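Local coordinates for putative conjugative transposon recombinase (Clostridium difficile, PDB 3G13), which probably binds DNA and exchanges its strands as a serine recombinase, this chain being the N-terminal resolvase domain of the longer protein, at residues Arg5-Tyr11 and Glu75-Thr81; Asp46-Asp50 and Glu62-Met67; Thr91-Leu95 and Leu129-Ala133. All coordinates share one frame; numbering follows the deposited sequence.

Interaction 1: residues Arg5-Tyr11 and Glu75-Thr81; sequences RLRVAAY and EIDMVFT. Unlike the reference sequence in segment 75-81: Phe80 (reference Ile).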
loop_
_atom_site.group_PDB
_atom_site.type_symbol
_atom_site.label_atom_id
_atom_site.label_comp_id
_atom_site.label_asym_id
_atom_site.label_seq_id
_atom_site.Cartn_x
_atom_site.Cartn_y
_atom_site.Cartn_z
ATOM N N ARG A 5 -26.532 -17.536 -12.823
ATOM C CA ARG A 5 -25.630 -16.514 -13.330
ATOM C C ARG A 5 -24.905 -15.723 -12.247
ATOM O O ARG A 5 -25.429 -15.483 -11.160
ATOM C CB ARG A 5 -26.354 -15.603 -14.323
ATOM C CG ARG A 5 -26.797 -16.354 -15.594
ATOM C CD ARG A 5 -27.514 -15.424 -16.570
ATOM N NE ARG A 5 -28.822 -15.045 -16.035
ATOM C CZ ARG A 5 -29.587 -14.061 -16.504
ATOM N NH1 ARG A 5 -29.174 -13.312 -17.528
ATOM N NH2 ARG A 5 -30.758 -13.810 -15.919
ATOM N N LEU A 6 -23.683 -15.312 -12.559
ATOM C CA LEU A 6 -22.956 -14.450 -11.660
ATOM C C LEU A 6 -23.625 -13.081 -11.657
ATOM O O LEU A 6 -23.856 -12.505 -12.714
ATOM C CB LEU A 6 -21.482 -14.360 -12.077
ATOM C CG LEU A 6 -20.542 -13.598 -11.129
ATOM C CD1 LEU A 6 -20.110 -14.478 -9.940
ATOM C CD2 LEU A 6 -19.281 -13.053 -11.880
ATOM N N ARG A 7 -23.926 -12.562 -10.455
ATOM C CA ARG A 7 -24.592 -11.261 -10.298
ATOM C C ARG A 7 -23.537 -10.157 -10.224
ATOM O O ARG A 7 -22.722 -10.090 -9.294
ATOM C CB ARG A 7 -25.548 -11.242 -9.085
ATOM C CG ARG A 7 -26.785 -12.216 -9.244
ATOM C CD ARG A 7 -27.936 -11.887 -8.277
ATOM N NE ARG A 7 -28.515 -10.539 -8.488
ATOM C CZ ARG A 7 -29.438 -10.208 -9.400
ATOM N NH1 ARG A 7 -29.964 -11.097 -10.234
ATOM N NH2 ARG A 7 -29.849 -8.956 -9.472
ATOM N N VAL A 8 -23.538 -9.320 -11.244
ATOM C CA VAL A 8 -22.469 -8.343 -11.417
ATOM C C VAL A 8 -22.996 -6.932 -11.230
ATOM O O VAL A 8 -23.969 -6.533 -11.864
ATOM C CB VAL A 8 -21.754 -8.512 -12.779
ATOM C CG1 VAL A 8 -20.564 -7.534 -12.907
ATOM C CG2 VAL A 8 -21.268 -9.976 -12.941
ATOM N N ALA A 9 -22.348 -6.172 -10.358
ATOM C CA ALA A 9 -22.654 -4.736 -10.227
ATOM C C ALA A 9 -21.488 -3.859 -10.707
ATOM O O ALA A 9 -20.366 -4.362 -10.938
ATOM C CB ALA A 9 -22.974 -4.421 -8.753
ATOM N N ALA A 10 -21.734 -2.550 -10.828
ATOM C CA ALA A 10 -20.655 -1.572 -11.047
ATOM C C ALA A 10 -20.827 -0.463 -10.058
ATOM O O ALA A 10 -21.956 -0.056 -9.792
ATOM C CB ALA A 10 -20.668 -1.006 -12.475
ATOM N N TYR A 11 -19.705 -0.001 -9.505
ATOM C CA TYR A 11 -19.688 1.228 -8.714
ATOM C C TYR A 11 -18.993 2.389 -9.416
ATOM O O TYR A 11 -17.837 2.272 -9.831
ATOM C CB TYR A 11 -19.102 1.015 -7.307
ATOM C CG TYR A 11 -19.226 2.316 -6.548
ATOM C CD1 TYR A 11 -20.468 2.719 -6.026
ATOM C CD2 TYR A 11 -18.139 3.197 -6.445
ATOM C CE1 TYR A 11 -20.625 3.928 -5.401
ATOM C CE2 TYR A 11 -18.281 4.418 -5.787
ATOM C CZ TYR A 11 -19.549 4.773 -5.271
ATOM O OH TYR A 11 -19.736 5.965 -4.621
ATOM N N GLU A 75 -27.264 -9.949 -3.146
ATOM C CA GLU A 75 -27.665 -9.555 -4.509
ATOM C C GLU A 75 -26.503 -9.442 -5.495
ATOM O O GLU A 75 -26.729 -9.322 -6.703
ATOM C CB GLU A 75 -28.442 -8.240 -4.471
ATOM C CG GLU A 75 -29.859 -8.430 -4.000
ATOM C CD GLU A 75 -30.528 -7.132 -3.610
ATOM O OE1 GLU A 75 -30.280 -6.084 -4.271
ATOM O OE2 GLU A 75 -31.306 -7.160 -2.631
ATOM N N ILE A 76 -25.260 -9.464 -4.991
ATOM C CA ILE A 76 -24.096 -9.133 -5.840
ATOM C C ILE A 76 -22.962 -10.114 -5.572
ATOM O O ILE A 76 -22.640 -10.364 -4.398
ATOM C CB ILE A 76 -23.609 -7.680 -5.576
ATOM C CG1 ILE A 76 -24.710 -6.653 -5.926
ATOM C CG2 ILE A 76 -22.280 -7.362 -6.333
ATOM C CD1 ILE A 76 -24.434 -5.241 -5.430
ATOM N N ASP A 77 -22.366 -10.659 -6.639
ATOM C CA ASP A 77 -21.236 -11.608 -6.515
ATOM C C ASP A 77 -19.906 -10.956 -6.849
ATOM O O ASP A 77 -18.858 -11.376 -6.356
ATOM C CB ASP A 77 -21.419 -12.848 -7.413
ATOM C CG ASP A 77 -22.663 -13.662 -7.070
ATOM O OD1 ASP A 77 -22.849 -14.034 -5.869
ATOM O OD2 ASP A 77 -23.440 -13.949 -8.011
HETATM N N MSE A 78 -19.960 -9.938 -7.697
HETATM C CA MSE A 78 -18.786 -9.208 -8.141
HETATM C C MSE A 78 -19.155 -7.755 -8.481
HETATM O O MSE A 78 -20.147 -7.478 -9.175
HETATM C CB MSE A 78 -18.075 -9.923 -9.318
HETATM C CG MSE A 78 -16.766 -9.235 -9.746
HETATM SE SE MSE A 78 -15.653 -10.241 -10.996
HETATM C CE MSE A 78 -14.096 -10.367 -9.868
ATOM N N VAL A 79 -18.353 -6.843 -7.956
ATOM C CA VAL A 79 -18.460 -5.405 -8.251
ATOM C C VAL A 79 -17.308 -4.874 -9.071
ATOM O O VAL A 79 -16.155 -4.962 -8.659
ATOM C CB VAL A 79 -18.467 -4.561 -6.929
ATOM C CG1 VAL A 79 -18.760 -3.068 -7.250
ATOM C CG2 VAL A 79 -19.492 -5.098 -5.977
ATOM N N PHE A 80 -17.612 -4.274 -10.222
ATOM C CA PHE A 80 -16.616 -3.549 -10.995
ATOM C C PHE A 80 -16.479 -2.135 -10.454
ATOM O O PHE A 80 -17.475 -1.481 -10.098
ATOM C CB PHE A 80 -16.994 -3.463 -12.484
ATOM C CG PHE A 80 -16.693 -4.715 -13.262
ATOM C CD1 PHE A 80 -17.722 -5.577 -13.631
ATOM C CD2 PHE A 80 -15.376 -5.044 -13.605
ATOM C CE1 PHE A 80 -17.453 -6.761 -14.377
ATOM C CE2 PHE A 80 -15.085 -6.226 -14.339
ATOM C CZ PHE A 80 -16.129 -7.088 -14.721
ATOM N N THR A 81 -15.247 -1.646 -10.421
ATOM C CA THR A 81 -15.036 -0.228 -10.199
ATOM C C THR A 81 -13.743 0.212 -10.880
ATOM O O THR A 81 -12.811 -0.581 -11.004
ATOM C CB THR A 81 -15.139 0.139 -8.679
ATOM O OG1 THR A 81 -15.336 1.540 -8.566
ATOM C CG2 THR A 81 -13.898 -0.290 -7.881
#

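Interaction 2: residues Asp46-Asp50 and Glu62-Met67; sequences DIYAD and EDFQRM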
loop_
_atom_site.group_PDB
_atom_site.type_symbol
_atom_site.label_atom_id
_atom_site.label_comp_id
_atom_site.label_asym_id
_atom_site.label_seq_id
_atom_site.Cartn_x
_atom_site.Cartn_y
_atom_site.Cartn_z
ATOM N N ASP A 46 -26.960 -4.179 -10.618
ATOM C CA ASP A 46 -27.328 -2.790 -10.681
ATOM C C ASP A 46 -26.092 -1.951 -10.934
ATOM O O ASP A 46 -24.945 -2.441 -10.908
ATOM C CB ASP A 46 -28.101 -2.363 -9.392
ATOM C CG ASP A 46 -29.004 -1.134 -9.612
ATOM O OD1 ASP A 46 -29.049 -0.579 -10.743
ATOM O OD2 ASP A 46 -29.592 -0.675 -8.617
ATOM N N ILE A 47 -26.333 -0.696 -11.246
ATOM C CA ILE A 47 -25.284 0.278 -11.384
ATOM C C ILE A 47 -25.479 1.307 -10.263
ATOM O O ILE A 47 -26.575 1.841 -10.072
ATOM C CB ILE A 47 -25.251 0.874 -12.801
ATOM C CG1 ILE A 47 -24.898 -0.252 -13.805
ATOM C CG2 ILE A 47 -24.257 2.097 -12.875
ATOM C CD1 ILE A 47 -24.994 0.106 -15.232
ATOM N N TYR A 48 -24.415 1.504 -9.494
ATOM C CA TYR A 48 -24.427 2.354 -8.315
ATOM C C TYR A 48 -23.498 3.505 -8.600
ATOM O O TYR A 48 -22.442 3.315 -9.192
ATOM C CB TYR A 48 -23.959 1.574 -7.106
ATOM C CG TYR A 48 -24.794 0.350 -6.791
ATOM C CD1 TYR A 48 -25.799 0.402 -5.816
ATOM C CD2 TYR A 48 -24.575 -0.863 -7.455
ATOM C CE1 TYR A 48 -26.567 -0.714 -5.502
ATOM C CE2 TYR A 48 -25.357 -2.006 -7.162
ATOM C CZ TYR A 48 -26.353 -1.916 -6.186
ATOM O OH TYR A 48 -27.123 -3.017 -5.866
ATOM N N ALA A 49 -23.883 4.713 -8.183
ATOM C CA ALA A 49 -23.152 5.906 -8.568
ATOM C C ALA A 49 -23.359 7.060 -7.590
ATOM O O ALA A 49 -24.498 7.380 -7.215
ATOM C CB ALA A 49 -23.538 6.334 -9.964
ATOM N N ASP A 50 -22.250 7.659 -7.161
ATOM C CA ASP A 50 -22.290 8.910 -6.402
ATOM C C ASP A 50 -21.509 9.964 -7.124
ATOM O O ASP A 50 -20.506 9.665 -7.775
ATOM C CB ASP A 50 -21.705 8.753 -4.999
ATOM C CG ASP A 50 -22.497 7.808 -4.141
ATOM O OD1 ASP A 50 -23.665 8.090 -3.801
ATOM O OD2 ASP A 50 -21.928 6.767 -3.781
ATOM N N GLU A 62 -23.988 7.842 -0.454
ATOM C CA GLU A 62 -25.267 7.155 -0.301
ATOM C C GLU A 62 -25.449 5.911 -1.185
ATOM O O GLU A 62 -25.891 4.867 -0.691
ATOM C CB GLU A 62 -26.435 8.139 -0.453
ATOM C CG GLU A 62 -26.350 9.278 0.550
ATOM C CD GLU A 62 -27.712 9.782 1.001
ATOM O OE1 GLU A 62 -28.745 9.353 0.407
ATOM O OE2 GLU A 62 -27.732 10.606 1.965
ATOM N N ASP A 63 -25.103 6.012 -2.471
ATOM C CA ASP A 63 -25.266 4.851 -3.357
ATOM C C ASP A 63 -24.200 3.767 -3.109
ATOM O O ASP A 63 -24.484 2.583 -3.241
ATOM C CB ASP A 63 -25.286 5.266 -4.815
ATOM C CG ASP A 63 -26.506 4.728 -5.560
ATOM O OD1 ASP A 63 -26.390 4.448 -6.759
ATOM O OD2 ASP A 63 -27.588 4.604 -4.947
ATOM N N PHE A 64 -22.992 4.178 -2.721
ATOM C CA PHE A 64 -21.993 3.216 -2.249
ATOM C C PHE A 64 -22.574 2.404 -1.100
ATOM O O PHE A 64 -22.465 1.178 -1.067
ATOM C CB PHE A 64 -20.704 3.902 -1.772
ATOM C CG PHE A 64 -19.615 2.916 -1.401
ATOM C CD1 PHE A 64 -18.769 2.399 -2.392
ATOM C CD2 PHE A 64 -19.470 2.478 -0.083
ATOM C CE1 PHE A 64 -17.770 1.481 -2.083
ATOM C CE2 PHE A 64 -18.471 1.545 0.251
ATOM C CZ PHE A 64 -17.617 1.046 -0.749
ATOM N N GLN A 65 -23.205 3.090 -0.142
ATOM C CA GLN A 65 -23.793 2.389 1.000
ATOM C C GLN A 65 -24.953 1.488 0.595
ATOM O O GLN A 65 -25.127 0.423 1.177
ATOM C CB GLN A 65 -24.229 3.363 2.108
ATOM C CG GLN A 65 -23.074 3.985 2.875
ATOM C CD GLN A 65 -22.152 2.944 3.525
ATOM O OE1 GLN A 65 -22.618 2.040 4.232
ATOM N NE2 GLN A 65 -20.839 3.070 3.274
ATOM N N ARG A 66 -25.755 1.922 -0.381
ATOM C CA ARG A 66 -26.851 1.072 -0.891
ATOM C C ARG A 66 -26.229 -0.196 -1.496
ATOM O O ARG A 66 -26.686 -1.289 -1.228
ATOM C CB ARG A 66 -27.707 1.834 -1.909
ATOM C CG ARG A 66 -28.875 1.053 -2.519
ATOM C CD ARG A 66 -29.669 1.918 -3.491
ATOM N NE ARG A 66 -28.947 2.297 -4.718
ATOM C CZ ARG A 66 -28.998 1.643 -5.878
ATOM N NH1 ARG A 66 -29.725 0.536 -6.019
ATOM N NH2 ARG A 66 -28.312 2.100 -6.916
HETATM N N MSE A 67 -25.145 -0.032 -2.255
HETATM C CA MSE A 67 -24.425 -1.174 -2.785
HETATM C C MSE A 67 -23.913 -2.153 -1.721
HETATM O O MSE A 67 -24.096 -3.378 -1.846
HETATM C CB MSE A 67 -23.271 -0.716 -3.643
HETATM C CG MSE A 67 -22.917 -1.766 -4.654
HETATM SE SE MSE A 67 -21.234 -1.285 -5.432
HETATM C CE MSE A 67 -20.477 -2.282 -3.836
#

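Interaction 3: residues Thr91-Leu95 and Leu129-Ala133; sequences TLDTL and LSSVA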
loop_
_atom_site.group_PDB
_atom_site.type_symbol
_atom_site.label_atom_id
_atom_site.label_comp_id
_atom_site.label_asym_id
_atom_site.label_seq_id
_atom_site.Cartn_x
_atom_site.Cartn_y
_atom_site.Cartn_z
ATOM N N THR A 91 -7.130 4.504 2.669
ATOM C CA THR A 91 -6.636 3.141 2.827
ATOM C C THR A 91 -7.472 2.300 3.797
ATOM O O THR A 91 -7.831 1.163 3.480
ATOM C CB THR A 91 -5.148 3.151 3.227
ATOM O OG1 THR A 91 -4.417 3.779 2.169
ATOM C CG2 THR A 91 -4.621 1.724 3.392
ATOM N N LEU A 92 -7.783 2.869 4.968
ATOM C CA LEU A 92 -8.567 2.178 5.977
ATOM C C LEU A 92 -9.967 1.740 5.492
ATOM O O LEU A 92 -10.418 0.634 5.800
ATOM C CB LEU A 92 -8.670 3.024 7.252
ATOM C CG LEU A 92 -7.416 2.958 8.130
ATOM C CD1 LEU A 92 -7.565 3.926 9.300
ATOM C CD2 LEU A 92 -7.221 1.538 8.653
ATOM N N ASP A 93 -10.636 2.608 4.751
ATOM C CA ASP A 93 -11.960 2.263 4.193
ATOM C C ASP A 93 -11.826 1.241 3.077
ATOM O O ASP A 93 -12.682 0.358 2.956
ATOM C CB ASP A 93 -12.697 3.500 3.660
ATOM C CG ASP A 93 -13.251 4.386 4.780
ATOM O OD1 ASP A 93 -13.315 3.907 5.931
ATOM O OD2 ASP A 93 -13.603 5.554 4.489
ATOM N N THR A 94 -10.771 1.357 2.261
ATOM C CA THR A 94 -10.525 0.370 1.183
ATOM C C THR A 94 -10.417 -1.034 1.785
ATOM O O THR A 94 -11.044 -1.985 1.299
ATOM C CB THR A 94 -9.242 0.686 0.337
ATOM O OG1 THR A 94 -9.269 2.038 -0.163
ATOM C CG2 THR A 94 -9.134 -0.271 -0.836
ATOM N N LEU A 95 -9.615 -1.149 2.847
ATOM C CA LEU A 95 -9.476 -2.382 3.623
ATOM C C LEU A 95 -10.784 -2.904 4.144
ATOM O O LEU A 95 -11.132 -4.069 3.936
ATOM C CB LEU A 95 -8.529 -2.153 4.831
ATOM C CG LEU A 95 -7.042 -2.169 4.507
ATOM C CD1 LEU A 95 -6.210 -1.683 5.744
ATOM C CD2 LEU A 95 -6.683 -3.610 4.088
ATOM N N LEU A 129 -1.950 -2.927 1.581
ATOM C CA LEU A 129 -2.830 -1.930 2.215
ATOM C C LEU A 129 -2.767 -1.948 3.748
ATOM O O LEU A 129 -2.849 -0.894 4.343
ATOM C CB LEU A 129 -4.285 -2.075 1.790
ATOM C CG LEU A 129 -4.612 -1.900 0.305
ATOM C CD1 LEU A 129 -6.121 -2.005 0.066
ATOM C CD2 LEU A 129 -4.046 -0.602 -0.201
ATOM N N SER A 130 -2.654 -3.135 4.359
ATOM C CA SER A 130 -2.536 -3.233 5.809
ATOM C C SER A 130 -1.248 -2.559 6.307
ATOM O O SER A 130 -1.274 -1.886 7.339
ATOM C CB SER A 130 -2.563 -4.678 6.303
ATOM O OG SER A 130 -3.719 -5.361 5.851
ATOM N N SER A 131 -0.139 -2.740 5.572
ATOM C CA SER A 131 1.154 -2.148 5.941
ATOM C C SER A 131 1.126 -0.645 5.735
ATOM O O SER A 131 1.609 0.101 6.568
ATOM C CB SER A 131 2.316 -2.771 5.155
ATOM O OG SER A 131 2.673 -3.993 5.783
ATOM N N VAL A 132 0.543 -0.224 4.617
ATOM C CA VAL A 132 0.328 1.189 4.328
ATOM C C VAL A 132 -0.525 1.862 5.416
ATOM O O VAL A 132 -0.145 2.905 5.922
ATOM C CB VAL A 132 -0.285 1.386 2.932
ATOM C CG1 VAL A 132 -0.703 2.812 2.729
ATOM C CG2 VAL A 132 0.734 0.995 1.831
ATOM N N ALA A 133 -1.659 1.261 5.772
ATOM C CA ALA A 133 -2.563 1.804 6.802
ATOM C C ALA A 133 -1.924 1.895 8.207
ATOM O O ALA A 133 -2.188 2.845 8.938
ATOM C CB ALA A 133 -3.855 1.014 6.865
#

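Interaction 1: residues Arg5-Tyr11 and Glu75-Thr81
Val8 to Ala10 pair in parallel with Met78 to Phe80, two neighbouring strands in the middle of the sheet, in a contact that is backbone pairing first and side-chain packing second. Ala9 lies between its partners: its N donates to Met78 O at 2.8 Å and its O accepts from Phe80 N, also at 2.8 Å. Tyr11 N continues the pattern to Phe80 O at 2.7 Å.

The entry to strand 78-81 is clamped differently. Arg7 O takes two donors, Asp77 N and the longer-reaching Met78 N, while the side chain of Asp77 folds back so that Arg7 N meets OD2 on the anti side of the carboxylate, somewhat out of its plane, at 2.9 Å. Bent at chi3 (62°), the Arg7 chain brings NE to Glu75 O at 2.8 Å, with that oxygen at the edge of the guanidinium and near its plane.

This is the core of the resolvase-type alpha/beta fold, in which helices cover both faces of a mostly parallel sheet. Val8, Ala10 and Phe80 turn to the face under helix 25-37; there Val8 CG1 reaches the edge of the Phe80 ring, 3.5 Å from CE1. Ala9, Tyr11 and Val79 face the other way, toward helix 62-72, and Ile76 CD1 closes over the small Ala9 CB at 3.7 Å. Thr81 OG1 stands beside the Tyr11 ring, at its edge, and donates to Tyr11 O from above the carbonyl plane.

Interaction 2: residues Asp46-Asp50 and Glu62-Met67
Strand 46-50 and the first turn and a half of helix 62-72, residues 62-67, run at 149° to each other, nearly antiparallel, with their axes 6.7 Å apart at closest and Tyr48 facing Asp63. At the far end of the strand, the Asp50 carboxylate meets the start of the helix: OD1 accepts from Asp63 N at 2.9 Å and OD2 from Phe64 N at 3.0 Å, each through its syn lone pair. OD2 is also hydrogen-bonded to Tyr11 OH.

Asp63 answers in the other direction. Its OD1 uses the anti lone pair for Ala49 N at 2.9 Å and takes Arg66 NH2 on the syn side, while OD2 holds Arg66 NE at 2.7 Å. That side-on grip fixes the guanidinium, whose NH1 then reaches Asp46 OD2 at 2.9 Å, in the guanidinium plane and nearly straight (172°). One arginine thus joins two carboxylates.

Tyr48 fills the middle. Its CE1 lies over the centre of the Arg66 guanidinium, with the two planes 30° apart. Met67 CG sits 3.4 Å from the ring centroid, over the face, as a CH-pi contact; the selenium, in place of sulfur, makes an oblique Met-aromatic contact. Tyr48 OH ends on Asp70, further along the helix. The whole is a strand-to-helix packing of the alpha/beta resolvase domain, in which helix 62-72 packs across the face formed by the edge strand 42-51 and its neighbour 6-14.

Interaction 3: residues Thr91-Leu95 and Leu129-Ala133
Thr94 OG1 is held by two polar groups, bonding to Asn90 O, just ahead of the helix, and to Gln135 NE2 of the second subunit. With the hydroxyl so engaged, the methyl is left to do the packing: CG2, anti to the backbone N, meets Leu129 CD1 at 3.6 Å, coming at the Leu129 side chain from its flank, roughly perpendicular.

Thr91 divides its labour in the same way. OG1 bonds to Glu136 on the long helix, while CG2 presses against both Leu129 O at 3.3 Å and Ala133 CB at 3.6 Å. The small Ala133 methyl is shared: Leu92 CD2 approaches it as well, and so does Leu95 CD1, each at 3.8 Å. Leu95 and Leu129 lie alongside each other, head to tail, which brings Leu95 CD2 to within 3.7 Å of Leu129 CB.

Here helix 91-102 packs on helix 120-150, the long helix that in serine recombinases extends from the catalytic domain and forms much of the dimer interface. The two short segments run at 147°, nearly antiparallel, with their axes 9.4 Å apart, and the contact is van der Waals packing, mostly methyl on methyl, with no hydrogen bond between them. Val132 leans on Thr91, with CG1 3.9 Å from OG1. The second subunit adds its own layer, its Val132 touching Thr91, its Val128 touching Leu129, and its Leu129 touching Val132.

From the N terminus, strand 6-14 comes first and waits for strand 78-81, so interaction 1 closes a long loop that contains helix 25-37, strand 42-51 and helix 62-72. Interaction 2 lies wholly within that loop, closing a much shorter one between strand 42-51 and the helix after it. The two touch: Ala10 O meets Tyr48 N across neighbouring strands, and Ile76 packs on Tyr48. Interaction 3 opens only afterwards, in series with both, and ties helix 91-102 to the long helix 120-150. Its centre is about 22 Å from that of interaction 1, on the other side of the chain's centre, where the second subunit docks.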